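Local coordinates for protein B- and T-lymphocyte attenuator (Mus musculus, PDB 1XAU) that acts as an inhibitory receptor on lymphocytes, dampening antigen receptor signalling through SHP-1 and SHP-2 and interacting with HVEM (TNFRSF14), at residues 51-54 against 55-58; 88-91 against 92-96. All blocks are in the same frame, centred on the assembly; numbering follows the deposited sequence.

How the contacts relate
Both contacts belong to the single immunoglobulin domain of the ectodomain, with centres about 9 Å apart. Contact 1 comes first along the chain and is the hairpin joining strands 47-52 and 57-59, the latter at the rim of a five-stranded sheet. Contact 2 follows later, where a short 3-10 segment runs into strand 92-100, the immediate neighbour of strand 47-52 in that sheet. The two meet directly: H52 N lies 3.0 Å from S93 O, probably hydrogen-bonded, and the side chain of K51 extends to the loop of contact 2. One therefore closes an outer hairpin, while the other lies at the start of an inner strand that carries a disulfide cysteine.

Contact 1: 51-54 against 55-58; sequences KHNG and TIWV
This is the tip of the beta hairpin formed by strands 47-52 and 57-59 in the immunoglobulin sandwich. K51 and V58 form an antiparallel hydrogen-bonded pair, with K51 N 2.8 Å from V58 O, and H52 and W57 the non-hydrogen-bonded pair that follows. N53 N then donates to I56 O at 2.8 Å, closing the loop. Within it, N53 makes an Asx turn: with chi1 at 67°, CG sits between its own backbone N and carbonyl carbon, and OD1 turns into the loop. There it takes two N-H groups from opposite faces of the amide, T55 N and I56 N, each 2.9 Å from N53 OD1. The amide is thereby held in a fixed orientation, its ND2 resting on CG1 of I56 and of V58. W57 is a changed residue, a cysteine disulfide-bonded to C50 in the reference protein. On the face with H52 and W57 the rings of this model form an edge-to-face pair, planes 73° apart. H52 presents its CD2 edge to the indole, while its CB sits 3.9 Å from the centroid of the W57 six-membered ring, a CH-pi contact. In the plane of the imidazole, H52 NE2 is 2.9 Å from water 1.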
loop_
_atom_site.group_PDB
_atom_site.type_symbol
_atom_site.label_atom_id
_atom_site.label_comp_id
_atom_site.label_asym_id
_atom_site.label_seq_id
_atom_site.Cartn_x
_atom_site.Cartn_y
_atom_site.Cartn_z
ATOM N N LYS A 51 -2.983 6.417 -4.422
ATOM C CA LYS A 51 -2.332 7.539 -3.770
ATOM C C LYS A 51 -3.309 8.718 -3.911
ATOM O O LYS A 51 -3.888 8.902 -4.981
ATOM C CB LYS A 51 -1.019 7.900 -4.444
ATOM C CG LYS A 51 -0.312 9.100 -3.760
ATOM C CD LYS A 51 1.088 9.399 -4.407
ATOM C CE LYS A 51 1.773 10.585 -3.732
ATOM N NZ LYS A 51 3.069 10.924 -4.409
ATOM N N HIS A 52 -3.479 9.492 -2.870
ATOM C CA HIS A 52 -4.426 10.625 -2.925
ATOM C C HIS A 52 -3.808 11.774 -3.692
ATOM O O HIS A 52 -2.647 12.125 -3.385
ATOM C CB HIS A 52 -4.722 11.082 -1.526
ATOM C CG HIS A 52 -5.999 11.864 -1.396
ATOM N ND1 HIS A 52 -6.024 13.250 -1.275
ATOM C CD2 HIS A 52 -7.296 11.452 -1.379
ATOM C CE1 HIS A 52 -7.287 13.652 -1.199
ATOM N NE2 HIS A 52 -8.083 12.586 -1.265
ATOM N N ASN A 53 -4.537 12.349 -4.658
ATOM C CA ASN A 53 -3.919 13.412 -5.454
ATOM C C ASN A 53 -4.276 14.792 -4.990
ATOM O O ASN A 53 -4.127 15.762 -5.759
ATOM C CB ASN A 53 -4.290 13.278 -6.930
ATOM C CG ASN A 53 -5.755 13.538 -7.183
ATOM O OD1 ASN A 53 -6.503 13.896 -6.253
ATOM N ND2 ASN A 53 -6.188 13.343 -8.425
ATOM N N GLY A 54 -4.787 14.902 -3.783
ATOM C CA GLY A 54 -5.166 16.226 -3.324
ATOM C C GLY A 54 -6.666 16.386 -3.247
ATOM O O GLY A 54 -7.184 17.135 -2.367
ATOM N N THR A 55 -7.393 15.723 -4.152
ATOM C CA THR A 55 -8.864 15.765 -4.070
ATOM C C THR A 55 -9.472 14.359 -4.015
ATOM O O THR A 55 -10.433 14.126 -3.243
ATOM C CB THR A 55 -9.456 16.549 -5.219
ATOM O OG1 THR A 55 -8.917 16.026 -6.442
ATOM C CG2 THR A 55 -9.079 18.087 -5.046
ATOM N N ILE A 56 -8.881 13.409 -4.743
ATOM C CA ILE A 56 -9.402 12.049 -4.738
ATOM C C ILE A 56 -8.310 10.967 -4.691
ATOM O O ILE A 56 -7.117 11.264 -4.856
ATOM C CB ILE A 56 -10.181 11.740 -5.993
ATOM C CG1 ILE A 56 -9.285 12.027 -7.201
ATOM C CG2 ILE A 56 -11.537 12.589 -6.012
ATOM C CD1 ILE A 56 -9.938 11.700 -8.521
ATOM N N TRP A 57 -8.746 9.728 -4.504
ATOM C CA TRP A 57 -7.799 8.627 -4.474
ATOM C C TRP A 57 -7.659 8.119 -5.902
ATOM O O TRP A 57 -8.687 7.921 -6.597
ATOM C CB TRP A 57 -8.333 7.501 -3.562
ATOM C CG TRP A 57 -8.198 7.807 -2.115
ATOM C CD1 TRP A 57 -9.187 8.288 -1.249
ATOM C CD2 TRP A 57 -7.010 7.675 -1.346
ATOM N NE1 TRP A 57 -8.640 8.450 0.029
ATOM C CE2 TRP A 57 -7.313 8.078 -0.017
ATOM C CE3 TRP A 57 -5.696 7.255 -1.648
ATOM C CZ2 TRP A 57 -6.348 8.054 1.019
ATOM C CZ3 TRP A 57 -4.748 7.236 -0.597
ATOM C CH2 TRP A 57 -5.086 7.624 0.702
ATOM N N VAL A 58 -6.427 7.952 -6.392
ATOM C CA VAL A 58 -6.258 7.426 -7.755
ATOM C C VAL A 58 -5.282 6.276 -7.734
ATOM O O VAL A 58 -4.414 6.192 -6.864
ATOM C CB VAL A 58 -5.724 8.490 -8.825
ATOM C CG1 VAL A 58 -6.610 9.739 -8.834
ATOM C CG2 VAL A 58 -4.401 8.879 -8.540
HETATM O O HOH W 1 -10.867 11.997 -0.726
HETATM O O HOH W 2 -6.710 17.114 -7.336
#

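Contact 2: 88-91 against 92-96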
loop_
_atom_site.group_PDB
_atom_site.type_symbol
_atom_site.label_atom_id
_atom_site.label_comp_id
_atom_site.label_asym_id
_atom_site.label_seq_id
_atom_site.Cartn_x
_atom_site.Cartn_y
_atom_site.Cartn_z
ATOM N N LEU A 88 11.441 12.950 -3.043
ATOM C CA LEU A 88 10.567 13.945 -2.418
ATOM C C LEU A 88 9.162 13.924 -2.975
ATOM O O LEU A 88 8.180 14.101 -2.204
ATOM C CB LEU A 88 11.124 15.411 -2.574
ATOM C CG LEU A 88 12.397 15.641 -1.748
ATOM C CD1 LEU A 88 13.181 16.927 -2.313
ATOM C CD2 LEU A 88 12.009 15.855 -0.252
ATOM N N SER A 89 9.025 13.721 -4.277
ATOM C CA SER A 89 7.714 13.715 -4.909
ATOM C C SER A 89 6.797 12.558 -4.423
ATOM O O SER A 89 5.579 12.526 -4.751
ATOM C CB SER A 89 7.836 13.604 -6.440
ATOM O OG SER A 89 8.607 12.474 -6.756
ATOM N N ASP A 90 7.386 11.580 -3.716
ATOM C CA ASP A 90 6.626 10.452 -3.167
ATOM C C ASP A 90 5.895 10.786 -1.885
ATOM O O ASP A 90 5.159 9.958 -1.379
ATOM C CB ASP A 90 7.568 9.211 -2.983
ATOM C CG ASP A 90 8.097 8.700 -4.351
ATOM O OD1 ASP A 90 7.246 8.515 -5.302
ATOM O OD2 ASP A 90 9.338 8.510 -4.526
ATOM N N ASN A 91 6.133 11.969 -1.332
ATOM C CA ASN A 91 5.442 12.426 -0.117
ATOM C C ASN A 91 3.921 12.299 -0.383
ATOM O O ASN A 91 3.456 12.591 -1.511
ATOM C CB ASN A 91 5.737 13.897 0.036
ATOM C CG ASN A 91 5.539 14.385 1.406
ATOM O OD1 ASN A 91 6.436 14.283 2.264
ATOM N ND2 ASN A 91 4.328 14.971 1.652
ATOM N N GLY A 92 3.143 11.880 0.583
ATOM C CA GLY A 92 1.698 11.788 0.290
ATOM C C GLY A 92 1.015 10.694 1.066
ATOM O O GLY A 92 1.657 10.057 1.947
ATOM N N SER A 93 -0.262 10.425 0.747
ATOM C CA SER A 93 -1.095 9.446 1.478
ATOM C C SER A 93 -1.383 8.286 0.562
ATOM O O SER A 93 -1.698 8.526 -0.612
ATOM C CB SER A 93 -2.459 10.090 1.917
ATOM O OG SER A 93 -2.236 11.083 2.897
ATOM N N TYR A 94 -1.208 7.049 1.062
ATOM C CA TYR A 94 -1.375 5.853 0.238
ATOM C C TYR A 94 -2.424 4.898 0.873
ATOM O O TYR A 94 -2.636 4.920 2.070
ATOM C CB TYR A 94 -0.015 5.121 0.190
ATOM C CG TYR A 94 1.074 5.910 -0.530
ATOM C CD1 TYR A 94 1.327 5.653 -1.858
ATOM C CD2 TYR A 94 1.794 6.921 0.116
ATOM C CE1 TYR A 94 2.300 6.368 -2.555
ATOM C CE2 TYR A 94 2.768 7.683 -0.574
ATOM C CZ TYR A 94 3.001 7.374 -1.924
ATOM O OH TYR A 94 3.958 8.010 -2.730
ATOM N N SER A 95 -3.060 4.069 0.079
ATOM C CA SER A 95 -4.004 3.068 0.659
ATOM C C SER A 95 -3.985 1.915 -0.321
ATOM O O SER A 95 -3.511 2.079 -1.467
ATOM C CB SER A 95 -5.462 3.636 0.774
ATOM O OG SER A 95 -5.977 3.998 -0.513
ATOM N N CYS A 96 -4.525 0.756 0.072
ATOM C CA CYS A 96 -4.584 -0.383 -0.845
ATOM C C CYS A 96 -6.090 -0.746 -0.999
ATOM O O CYS A 96 -6.919 -0.404 -0.134
ATOM C CB CYS A 96 -3.678 -1.578 -0.312
ATOM S SG CYS A 96 -3.995 -1.907 1.480
HETATM O O HOH W 3 4.462 8.382 -5.264
#
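The phenol ring of Y94 meets D90 edge-on: the carbonyl oxygen of D90 and water 3 both lie at its rim, close to the ring plane, near the hydroxyl. Around the ring, side chains of K51, L81, V110 and I112 pack against it. This is the tyrosine corner of immunoglobulin domains, built on the D-x-G-x-Y-x-C sequence that leads into the strand of the disulfide cysteine. With chi1 at -66°, the Y94 ring leans back along the chain, and its OH donates to D90 O, four residues earlier, at 2.7 Å. The hydroxyl comes in at 124° to the C=O bond, tilted a little from the carbonyl plane. Its oxygen also accepts: water 3 donates to Y94 OH at 2.6 Å and, with its other proton, to D90 OD1 at 2.8 Å. The second carboxylate oxygen, D90 OD2, takes the backbone N of H87, so both oxygens of the group have a partner. The short 3-10 segment is closed by N91 N, 3.1 Å from L88 O. N91 then turns its OD1 to V114 N and H113 ND1 of strand 103-114, tying the corner to the next strand. G92, with phi at 149°, takes a backbone shape accessible mainly to glycine. The hydroxyl thus serves as donor to one atom of D90 and, through water 3, as acceptor beside another; accepting from water 3 probably makes it a better donor to D90 O, so the two bonds reinforce each other and hold the buried tyrosine's polar end to the loop.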